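Local coordinates for Serine/threonine-protein kinase Tel1 (Chaetomium thermophilum, PDB 6SKY) that phosphorylates serine and threonine residues of proteins using ATP and probably acts as a DNA damage sensor that switches on checkpoint signalling, at residues Arg2100-Ser2103 and Glu2104-Thr2108; Leu2109-Phe2112 and Glu2113-Lys2117; Ser2142-His2145 and Asn2146-Ala2149; Ala2157-Val2160 and Gln2161-Met2165. All coordinates share one frame; numbering follows the deposited sequence.

Interaction 1 (Arg2100-Ser2103 and Glu2104-Thr2108); sequences RDQS and ELQCT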
loop_
_atom_site.group_PDB
_atom_site.type_symbol
_atom_site.label_atom_id
_atom_site.label_comp_id
_atom_site.label_asym_id
_atom_site.label_seq_id
_atom_site.Cartn_x
_atom_site.Cartn_y
_atom_site.Cartn_z
ATOM N N ARG A 2100 17.970 -44.934 -4.697
ATOM C CA ARG A 2100 18.056 -46.157 -5.472
ATOM C C ARG A 2100 16.717 -46.676 -5.965
ATOM O O ARG A 2100 16.701 -47.446 -6.928
ATOM C CB ARG A 2100 18.744 -47.258 -4.649
ATOM C CG ARG A 2100 20.231 -47.038 -4.476
ATOM C CD ARG A 2100 20.789 -47.740 -3.250
ATOM N NE ARG A 2100 20.333 -47.126 -2.006
ATOM C CZ ARG A 2100 20.907 -47.314 -0.821
ATOM N NH1 ARG A 2100 20.421 -46.715 0.256
ATOM N NH2 ARG A 2100 21.971 -48.095 -0.712
ATOM N N ASP A 2101 15.604 -46.286 -5.353
ATOM C CA ASP A 2101 14.305 -46.770 -5.793
ATOM C C ASP A 2101 13.251 -45.712 -5.498
ATOM O O ASP A 2101 13.568 -44.553 -5.224
ATOM C CB ASP A 2101 13.979 -48.113 -5.135
ATOM C CG ASP A 2101 13.907 -49.241 -6.139
ATOM O OD1 ASP A 2101 14.028 -48.955 -7.349
ATOM O OD2 ASP A 2101 13.734 -50.408 -5.728
ATOM N N GLN A 2102 11.985 -46.122 -5.561
ATOM C CA GLN A 2102 10.870 -45.201 -5.384
ATOM C C GLN A 2102 10.614 -44.894 -3.918
ATOM O O GLN A 2102 10.281 -43.754 -3.568
ATOM C CB GLN A 2102 9.616 -45.790 -6.016
ATOM C CG GLN A 2102 9.743 -46.067 -7.487
ATOM C CD GLN A 2102 9.446 -44.848 -8.313
ATOM O OE1 GLN A 2102 8.919 -43.861 -7.804
ATOM N NE2 GLN A 2102 9.780 -44.903 -9.596
ATOM N N SER A 2103 10.738 -45.898 -3.052
ATOM C CA SER A 2103 10.512 -45.674 -1.630
ATOM C C SER A 2103 11.485 -44.645 -1.076
ATOM O O SER A 2103 11.115 -43.813 -0.238
ATOM C CB SER A 2103 10.633 -46.991 -0.874
ATOM O OG SER A 2103 11.816 -47.671 -1.244
ATOM N N GLU A 2104 12.726 -44.666 -1.554
ATOM C CA GLU A 2104 13.698 -43.681 -1.102
ATOM C C GLU A 2104 13.355 -42.290 -1.608
ATOM O O GLU A 2104 13.577 -41.297 -0.904
ATOM C CB GLU A 2104 15.089 -44.098 -1.555
ATOM C CG GLU A 2104 15.289 -45.591 -1.500
ATOM C CD GLU A 2104 16.696 -45.970 -1.132
ATOM O OE1 GLU A 2104 17.535 -45.059 -0.984
ATOM O OE2 GLU A 2104 16.964 -47.180 -0.984
ATOM N N LEU A 2105 12.786 -42.200 -2.808
ATOM C CA LEU A 2105 12.345 -40.913 -3.324
ATOM C C LEU A 2105 11.222 -40.338 -2.473
ATOM O O LEU A 2105 11.231 -39.147 -2.126
ATOM C CB LEU A 2105 11.901 -41.082 -4.770
ATOM C CG LEU A 2105 12.016 -39.890 -5.698
ATOM C CD1 LEU A 2105 13.375 -39.261 -5.561
ATOM C CD2 LEU A 2105 11.787 -40.364 -7.105
ATOM N N GLN A 2106 10.251 -41.174 -2.110
ATOM C CA GLN A 2106 9.169 -40.689 -1.265
ATOM C C GLN A 2106 9.663 -40.319 0.125
ATOM O O GLN A 2106 9.150 -39.371 0.733
ATOM C CB GLN A 2106 8.065 -41.731 -1.180
ATOM C CG GLN A 2106 7.620 -42.254 -2.527
ATOM C CD GLN A 2106 7.223 -41.153 -3.484
ATOM O OE1 GLN A 2106 6.629 -40.153 -3.087
ATOM N NE2 GLN A 2106 7.552 -41.331 -4.759
ATOM N N CYS A 2107 10.664 -41.033 0.640
ATOM C CA CYS A 2107 11.213 -40.660 1.938
ATOM C C CYS A 2107 11.941 -39.323 1.870
ATOM O O CYS A 2107 11.863 -38.520 2.808
ATOM C CB CYS A 2107 12.133 -41.760 2.452
ATOM S SG CYS A 2107 11.251 -43.183 3.138
ATOM N N THR A 2108 12.638 -39.054 0.767
ATOM C CA THR A 2108 13.272 -37.749 0.603
ATOM C C THR A 2108 12.236 -36.630 0.549
ATOM O O THR A 2108 12.422 -35.562 1.148
ATOM C CB THR A 2108 14.133 -37.748 -0.655
ATOM O OG1 THR A 2108 14.732 -39.037 -0.813
ATOM C CG2 THR A 2108 15.234 -36.714 -0.541
#
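Glu-2104 reaches back to Arg-2100 in a loose salt bridge, 3.5 Å from Arg-2100 NE to Glu-2104 OE2. Guanidinium and carboxylate planes stand 75° apart, with Glu-2104 OE1 at the edge of the guanidinium, in its plane, and OE2 at an oblique angle to it. CG of Glu-2104 lies beside its own backbone N (chi1 -37°) and the chain bends at chi2, which swings the carboxylate back over the residues before the helix. Its OE2 also pairs with Arg-1599 from a distant loop. A glutamine in place of Glu-2104 would probably leave both arginines, Arg-2100 and Arg-1599, without the charge between them.

Leu-2105 N makes a weak bond to Asp-2101 O (3.5 Å), while its buried side chain packs on Val-2160 of helix 2154-2174. This is the opening turn of helix 2102-2119 in the FAT region, an alpha solenoid built of packed helices. Gln-2106 N then gives a regular bond to Gln-2102 O (3.0 Å). The amides of Gln-2106 and Gln-2102 run alongside each other, only 6° from coplanar, and Gln-2102 NE2 is taken by Asp-2156. Cys-2107 N follows with a bond to Ser-2103 O, also 3.0 Å. At Thr-2108, OG1 and N grip Glu-2104 O from opposite faces of its carbonyl plane.

Interaction 2 (Leu2109-Phe2112 and Glu2113-Lys2117); sequences LATF and EKRSK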
loop_
_atom_site.group_PDB
_atom_site.type_symbol
_atom_site.label_atom_id
_atom_site.label_comp_id
_atom_site.label_asym_id
_atom_site.label_seq_id
_atom_site.Cartn_x
_atom_site.Cartn_y
_atom_site.Cartn_z
ATOM N N LEU A 2109 11.124 -36.866 -0.145
ATOM C CA LEU A 2109 10.068 -35.859 -0.193
ATOM C C LEU A 2109 9.466 -35.604 1.190
ATOM O O LEU A 2109 9.211 -34.450 1.572
ATOM C CB LEU A 2109 9.001 -36.298 -1.189
ATOM C CG LEU A 2109 8.145 -35.233 -1.860
ATOM C CD1 LEU A 2109 9.012 -34.220 -2.558
ATOM C CD2 LEU A 2109 7.221 -35.894 -2.841
ATOM N N ALA A 2110 9.244 -36.664 1.968
ATOM C CA ALA A 2110 8.724 -36.477 3.320
ATOM C C ALA A 2110 9.713 -35.728 4.208
ATOM O O ALA A 2110 9.307 -34.939 5.081
ATOM C CB ALA A 2110 8.373 -37.826 3.931
ATOM N N THR A 2111 11.010 -35.959 4.010
ATOM C CA THR A 2111 12.007 -35.181 4.734
ATOM C C THR A 2111 11.894 -33.702 4.400
ATOM O O THR A 2111 11.984 -32.843 5.290
ATOM C CB THR A 2111 13.403 -35.692 4.406
ATOM O OG1 THR A 2111 13.457 -37.103 4.625
ATOM C CG2 THR A 2111 14.407 -35.034 5.294
ATOM N N PHE A 2112 11.711 -33.386 3.120
ATOM C CA PHE A 2112 11.520 -31.995 2.729
ATOM C C PHE A 2112 10.329 -31.377 3.445
ATOM O O PHE A 2112 10.379 -30.214 3.866
ATOM C CB PHE A 2112 11.339 -31.897 1.222
ATOM C CG PHE A 2112 12.579 -32.179 0.454
ATOM C CD1 PHE A 2112 13.802 -32.210 1.087
ATOM C CD2 PHE A 2112 12.529 -32.407 -0.903
ATOM C CE1 PHE A 2112 14.941 -32.470 0.385
ATOM C CE2 PHE A 2112 13.671 -32.668 -1.604
ATOM C CZ PHE A 2112 14.875 -32.698 -0.962
ATOM N N GLU A 2113 9.254 -32.144 3.611
ATOM C CA GLU A 2113 8.074 -31.604 4.287
ATOM C C GLU A 2113 8.338 -31.297 5.766
ATOM O O GLU A 2113 7.943 -30.233 6.273
ATOM C CB GLU A 2113 6.913 -32.571 4.130
ATOM C CG GLU A 2113 6.561 -32.822 2.683
ATOM C CD GLU A 2113 5.596 -33.970 2.503
ATOM O OE1 GLU A 2113 5.583 -34.572 1.409
ATOM O OE2 GLU A 2113 4.853 -34.278 3.457
ATOM N N LYS A 2114 8.997 -32.209 6.482
ATOM C CA LYS A 2114 9.316 -31.921 7.884
ATOM C C LYS A 2114 10.214 -30.689 8.014
ATOM O O LYS A 2114 10.015 -29.823 8.893
ATOM C CB LYS A 2114 9.981 -33.133 8.520
ATOM C CG LYS A 2114 9.209 -34.414 8.340
ATOM C CD LYS A 2114 10.092 -35.619 8.591
ATOM C CE LYS A 2114 9.402 -36.907 8.176
ATOM N NZ LYS A 2114 10.355 -38.048 8.077
ATOM N N ARG A 2115 11.213 -30.582 7.147
ATOM C CA ARG A 2115 12.042 -29.392 7.203
ATOM C C ARG A 2115 11.233 -28.143 6.902
ATOM O O ARG A 2115 11.531 -27.076 7.436
ATOM C CB ARG A 2115 13.218 -29.545 6.257
ATOM C CG ARG A 2115 14.057 -30.714 6.641
ATOM C CD ARG A 2115 15.064 -31.046 5.600
ATOM N NE ARG A 2115 15.952 -32.084 6.083
ATOM C CZ ARG A 2115 16.894 -32.648 5.350
ATOM N NH1 ARG A 2115 17.667 -33.585 5.872
ATOM N NH2 ARG A 2115 17.055 -32.278 4.093
ATOM N N SER A 2116 10.195 -28.250 6.074
ATOM C CA SER A 2116 9.310 -27.105 5.871
ATOM C C SER A 2116 8.661 -26.687 7.175
ATOM O O SER A 2116 8.458 -25.489 7.432
ATOM C CB SER A 2116 8.233 -27.442 4.853
ATOM O OG SER A 2116 7.273 -28.293 5.441
ATOM N N LYS A 2117 8.288 -27.674 7.990
ATOM C CA LYS A 2117 7.748 -27.361 9.313
ATOM C C LYS A 2117 8.699 -26.472 10.095
ATOM O O LYS A 2117 8.273 -25.501 10.725
ATOM C CB LYS A 2117 7.460 -28.632 10.111
ATOM C CG LYS A 2117 6.734 -29.721 9.350
ATOM C CD LYS A 2117 5.303 -29.356 9.024
ATOM C CE LYS A 2117 4.601 -30.534 8.376
ATOM N NZ LYS A 2117 3.140 -30.316 8.230
#
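Four backbone bonds tie the two halves of this helical stretch together: Glu-2113 N to Leu-2109 O, Lys-2114 N to Ala-2110 O, Arg-2115 N to Thr-2111 O and Ser-2116 N to Phe-2112 O. The straightest is the third, 3.0 Å from Arg-2115 N to Thr-2111 O with an N-H...O angle of 171°.

The main van der Waals contact between side chains sets the methyl of Thr-2111 on the guanidinium of Arg-2115, the two chains lying alongside each other and pointing the same way. This methyl, CG2, sits over one face of the group, 3.4 Å from Arg-2115 CZ, offset toward its rim. Thr-2111 puts CG2 anti to its backbone N, and OG1, beside that N (chi1 -53°), bonds to Cys-2107 O one turn earlier. Here the second half of helix 2102-2119, in the FAT solenoid, has helix 2154-2174 against Phe-2112 and Ser-2116, and helix 1627-1644 against Arg-2115. The CG atoms of Glu-2113 and Lys-2114 lie against carbonyl oxygens one turn back: Glu-2113 CG is 3.3 Å from Leu-2109 O and Lys-2114 CG is 3.3 Å from Ala-2110 O.

Charge and ring contacts gather at the end of Arg-2115. Its NH2 stands at the edge of the Phe-2112 ring, near the ring plane and 4.3 Å from Phe-2112 CE1. The true cation-pi partner of that ring is Arg-2134. Buried Arg-2115 makes a salt bridge through NH1 to Asp-1606 and a long, weak ion pair through NH2 with Glu-2092. A leucine in place of Arg-2115 would probably strand Asp-1606 without its mate and uncover the methyl of Thr-2111.

Interaction 3 (Ser2142-His2145 and Asn2146-Ala2149); sequences SQRH and NLRA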
loop_
_atom_site.group_PDB
_atom_site.type_symbol
_atom_site.label_atom_id
_atom_site.label_comp_id
_atom_site.label_asym_id
_atom_site.label_seq_id
_atom_site.Cartn_x
_atom_site.Cartn_y
_atom_site.Cartn_z
ATOM N N SER A 2142 16.479 -33.843 -12.572
ATOM C CA SER A 2142 15.493 -34.215 -13.577
ATOM C C SER A 2142 16.062 -34.154 -14.987
ATOM O O SER A 2142 15.581 -34.863 -15.873
ATOM C CB SER A 2142 14.272 -33.317 -13.467
ATOM O OG SER A 2142 13.431 -33.492 -14.581
ATOM N N GLN A 2143 17.073 -33.317 -15.221
ATOM C CA GLN A 2143 17.620 -33.188 -16.569
ATOM C C GLN A 2143 18.640 -34.271 -16.895
ATOM O O GLN A 2143 18.693 -34.748 -18.030
ATOM C CB GLN A 2143 18.268 -31.821 -16.744
ATOM C CG GLN A 2143 17.301 -30.677 -16.744
ATOM C CD GLN A 2143 18.002 -29.354 -16.801
ATOM O OE1 GLN A 2143 19.225 -29.293 -16.887
ATOM N NE2 GLN A 2143 17.237 -28.279 -16.747
ATOM N N ARG A 2144 19.470 -34.652 -15.928
ATOM C CA ARG A 2144 20.623 -35.521 -16.160
ATOM C C ARG A 2144 20.200 -36.975 -16.044
ATOM O O ARG A 2144 20.188 -37.555 -14.965
ATOM C CB ARG A 2144 21.726 -35.187 -15.172
ATOM C CG ARG A 2144 22.181 -33.762 -15.275
ATOM C CD ARG A 2144 22.814 -33.567 -16.600
ATOM N NE ARG A 2144 23.724 -34.675 -16.827
ATOM C CZ ARG A 2144 24.307 -34.948 -17.982
ATOM N NH1 ARG A 2144 24.079 -34.188 -19.041
ATOM N NH2 ARG A 2144 25.116 -35.988 -18.069
ATOM N N HIS A 2145 19.887 -37.585 -17.186
ATOM C CA HIS A 2145 19.284 -38.910 -17.185
ATOM C C HIS A 2145 20.271 -40.018 -16.865
ATOM O O HIS A 2145 19.851 -41.084 -16.410
ATOM C CB HIS A 2145 18.637 -39.193 -18.535
ATOM C CG HIS A 2145 17.562 -38.224 -18.900
ATOM N ND1 HIS A 2145 16.243 -38.417 -18.564
ATOM C CD2 HIS A 2145 17.610 -37.053 -19.573
ATOM C CE1 HIS A 2145 15.524 -37.404 -19.010
ATOM N NE2 HIS A 2145 16.330 -36.564 -19.628
ATOM N N ASN A 2146 21.561 -39.811 -17.105
ATOM C CA ASN A 2146 22.523 -40.876 -16.866
ATOM C C ASN A 2146 22.972 -40.952 -15.416
ATOM O O ASN A 2146 23.499 -41.986 -15.000
ATOM C CB ASN A 2146 23.731 -40.710 -17.789
ATOM C CG ASN A 2146 24.295 -39.311 -17.778
ATOM O OD1 ASN A 2146 24.335 -38.653 -16.749
ATOM N ND2 ASN A 2146 24.743 -38.851 -18.934
ATOM N N LEU A 2147 22.761 -39.899 -14.635
ATOM C CA LEU A 2147 23.120 -39.900 -13.225
ATOM C C LEU A 2147 22.095 -40.600 -12.347
ATOM O O LEU A 2147 22.377 -40.841 -11.172
ATOM C CB LEU A 2147 23.304 -38.467 -12.734
ATOM C CG LEU A 2147 24.709 -37.882 -12.709
ATOM C CD1 LEU A 2147 25.518 -38.388 -13.859
ATOM C CD2 LEU A 2147 24.632 -36.374 -12.747
ATOM N N ARG A 2148 20.924 -40.924 -12.869
ATOM C CA ARG A 2148 19.893 -41.557 -12.068
ATOM C C ARG A 2148 20.027 -43.072 -12.096
ATOM O O ARG A 2148 20.621 -43.654 -13.003
ATOM C CB ARG A 2148 18.507 -41.158 -12.557
ATOM C CG ARG A 2148 18.163 -39.731 -12.280
ATOM C CD ARG A 2148 16.698 -39.500 -12.447
ATOM N NE ARG A 2148 16.424 -38.743 -13.652
ATOM C CZ ARG A 2148 15.923 -39.272 -14.754
ATOM N NH1 ARG A 2148 15.639 -40.559 -14.796
ATOM N NH2 ARG A 2148 15.700 -38.514 -15.806
ATOM N N ALA A 2149 19.439 -43.710 -11.091
ATOM C CA ALA A 2149 19.485 -45.156 -10.984
ATOM C C ALA A 2149 18.641 -45.784 -12.089
ATOM O O ALA A 2149 18.084 -45.103 -12.952
ATOM C CB ALA A 2149 19.015 -45.599 -9.604
#
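The guanidinium of Arg-2148 has CA of His-2145 over one face, 3.8 Å above the plane and offset toward the rim. At its edge, in the plane, lies His-2145 CE1, and near the plane at the edge Ser-2142 O also approaches, 3.7 Å from Arg-2148 NH2. The His-2145 ring and this guanidinium run alongside each other, pointing the same way, with their planes turned 76° apart. NH2 of Arg-2148 comes to the ring at an oblique angle, 2.8 Å from His-2145 ND1. A bend at chi3 swings the group back toward the end of helix 2124-2143.

The second flat pair is Arg-2144 with Asn-2146, guanidinium and amide 57° apart. Arg-2144 NH2 gives a weak bond to Asn-2146 OD1, 3.1 Å long and bent to 128° at the hydrogen. Arg-2144 is folded at chi2 and chi3, which turns its end round to Asn-2146.

Between these pairs the chain itself turns. Arg-2144 is the first residue to leave helical geometry, and its O takes a weak bond from Leu-2147 N (3.5 Å). CD2 of Leu-2147 packs on CB of Arg-2144, 4.0 Å away.

Beyond the segments, Arg-2148 makes weak hydrogen bonds to Trp-2141 O through NE and to Leu-2152 O through NH1, and touches Ser-2154 and Ala-2157 of helix 2154-2174. The positive group thus faces two of the last carbonyls of helix 2124-2143, Trp-2141 O and Ser-2142 O, and on the loop side Leu-2152 O; the helix dipole would probably help to hold its charge as the loop leads into the next helix of the FAT region.

Interaction 4 (Ala2157-Val2160 and Gln2161-Met2165); sequences ARLV and QIRGM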
loop_
_atom_site.group_PDB
_atom_site.type_symbol
_atom_site.label_atom_id
_atom_site.label_comp_id
_atom_site.label_asym_id
_atom_site.label_seq_id
_atom_site.Cartn_x
_atom_site.Cartn_y
_atom_site.Cartn_z
ATOM N N ALA A 2157 11.179 -38.311 -11.817
ATOM C CA ALA A 2157 11.999 -37.151 -11.501
ATOM C C ALA A 2157 11.231 -35.856 -11.717
ATOM O O ALA A 2157 11.320 -34.925 -10.908
ATOM C CB ALA A 2157 13.268 -37.174 -12.344
ATOM N N ARG A 2158 10.451 -35.786 -12.793
ATOM C CA ARG A 2158 9.655 -34.595 -13.049
ATOM C C ARG A 2158 8.606 -34.390 -11.970
ATOM O O ARG A 2158 8.406 -33.269 -11.489
ATOM C CB ARG A 2158 8.996 -34.705 -14.413
ATOM C CG ARG A 2158 8.622 -33.392 -14.991
ATOM C CD ARG A 2158 9.850 -32.565 -15.189
ATOM N NE ARG A 2158 9.741 -31.746 -16.378
ATOM C CZ ARG A 2158 10.779 -31.222 -17.007
ATOM N NH1 ARG A 2158 10.591 -30.487 -18.089
ATOM N NH2 ARG A 2158 12.005 -31.438 -16.556
ATOM N N LEU A 2159 7.923 -35.461 -11.579
ATOM C CA LEU A 2159 6.894 -35.346 -10.559
ATOM C C LEU A 2159 7.479 -34.894 -9.232
ATOM O O LEU A 2159 6.881 -34.070 -8.529
ATOM C CB LEU A 2159 6.181 -36.681 -10.412
ATOM C CG LEU A 2159 4.857 -36.646 -9.676
ATOM C CD1 LEU A 2159 3.985 -35.595 -10.291
ATOM C CD2 LEU A 2159 4.210 -37.993 -9.775
ATOM N N VAL A 2160 8.657 -35.407 -8.874
ATOM C CA VAL A 2160 9.245 -35.016 -7.601
ATOM C C VAL A 2160 9.734 -33.576 -7.655
ATOM O O VAL A 2160 9.663 -32.854 -6.652
ATOM C CB VAL A 2160 10.356 -36.004 -7.202
ATOM C CG1 VAL A 2160 11.719 -35.423 -7.422
ATOM C CG2 VAL A 2160 10.195 -36.399 -5.763
ATOM N N GLN A 2161 10.185 -33.113 -8.822
ATOM C CA GLN A 2161 10.557 -31.710 -8.955
ATOM C C GLN A 2161 9.352 -30.801 -8.776
ATOM O O GLN A 2161 9.429 -29.773 -8.094
ATOM C CB GLN A 2161 11.193 -31.472 -10.315
ATOM C CG GLN A 2161 11.561 -30.048 -10.569
ATOM C CD GLN A 2161 11.895 -29.800 -12.003
ATOM O OE1 GLN A 2161 11.728 -30.667 -12.844
ATOM N NE2 GLN A 2161 12.366 -28.610 -12.298
ATOM N N ILE A 2162 8.227 -31.170 -9.383
ATOM C CA ILE A 2162 7.007 -30.384 -9.248
ATOM C C ILE A 2162 6.577 -30.308 -7.792
ATOM O O ILE A 2162 6.234 -29.235 -7.282
ATOM C CB ILE A 2162 5.901 -30.974 -10.137
ATOM C CG1 ILE A 2162 6.230 -30.717 -11.599
ATOM C CG2 ILE A 2162 4.565 -30.386 -9.791
ATOM C CD1 ILE A 2162 5.358 -31.456 -12.526
ATOM N N ARG A 2163 6.586 -31.444 -7.100
ATOM C CA ARG A 2163 6.167 -31.447 -5.703
ATOM C C ARG A 2163 7.081 -30.593 -4.831
ATOM O O ARG A 2163 6.604 -29.858 -3.955
ATOM C CB ARG A 2163 6.116 -32.872 -5.183
ATOM C CG ARG A 2163 5.090 -33.721 -5.858
ATOM C CD ARG A 2163 4.508 -34.675 -4.866
ATOM N NE ARG A 2163 3.606 -35.633 -5.482
ATOM C CZ ARG A 2163 3.957 -36.864 -5.832
ATOM N NH1 ARG A 2163 3.066 -37.673 -6.387
ATOM N NH2 ARG A 2163 5.196 -37.286 -5.628
ATOM N N GLY A 2164 8.394 -30.682 -5.040
ATOM C CA GLY A 2164 9.303 -29.832 -4.289
ATOM C C GLY A 2164 9.052 -28.358 -4.529
ATOM O O GLY A 2164 9.112 -27.547 -3.600
ATOM N N MET A 2165 8.750 -27.990 -5.772
ATOM C CA MET A 2165 8.460 -26.592 -6.071
ATOM C C MET A 2165 7.186 -26.118 -5.383
ATOM O O MET A 2165 7.136 -24.997 -4.867
ATOM C CB MET A 2165 8.349 -26.393 -7.573
ATOM C CG MET A 2165 9.653 -26.100 -8.261
ATOM S SD MET A 2165 9.484 -26.164 -10.048
ATOM C CE MET A 2165 10.531 -24.805 -10.520
#
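Gln-2161, with Val-2160 and Ile-2162, makes the closely packed, buried side of this contact, and Arg-2158 runs out along it to its serine partners. The side chains of Arg-2158 and Gln-2161 lie alongside each other, pointing the same way, with guanidinium and amide planes 76° apart; Gln-2161 OE1 lies 3.6 Å from Arg-2158 CD. Gln-2161 reaches there because its CG is anti to the backbone N (chi1 178°) and the chain stays extended. The charged end of Arg-2158 is held elsewhere, through NH1 by Ser-2194 and through NH2 by Ser-2142. On the same helix, Val-2160 is buried against Leu-2138 and Leu-2109, while CG1 of Ile-2162 lies 3.4 Å from Arg-2158 O.

The looser side, partly exposed, belongs to Leu-2159 and Arg-2163, which cross at a slant. CG of Leu-2159 sits over one face of the guanidinium, 3.8 Å above its plane, and CD2 is 3.6 Å from Arg-2163 NH1, a contact of plain van der Waals kind.

Backbone bonds join both sides, among them Arg-2163 N to Leu-2159 O and Gly-2164 N to Val-2160 O, each 3.0 Å. With helices 2102-2119 and 2124-2143 both packed on it, helix 2154-2174 shows the close side-by-side helix packing of an alpha solenoid, here in the FAT region.

All four contacts are local and follow in series along the chain; none encloses or crosses another. Interaction 1 starts helix 2102-2119 and interaction 2 continues it, their centres about 14 Å apart. The chain then passes into helix 2124-2143, and interaction 3 turns it at that helix's far end, back beside interaction 1, where Ala-2149 CB meets Arg-2100 O. Interaction 4 lies on the following helix, 2154-2174, and touches all the others: Val-2160 packs on Leu-2105 of interaction 1 and on Leu-2109 of interaction 2, and Ala-2157 meets Ser-2142 and Arg-2148 of interaction 3. Three successive FAT helices are thereby joined.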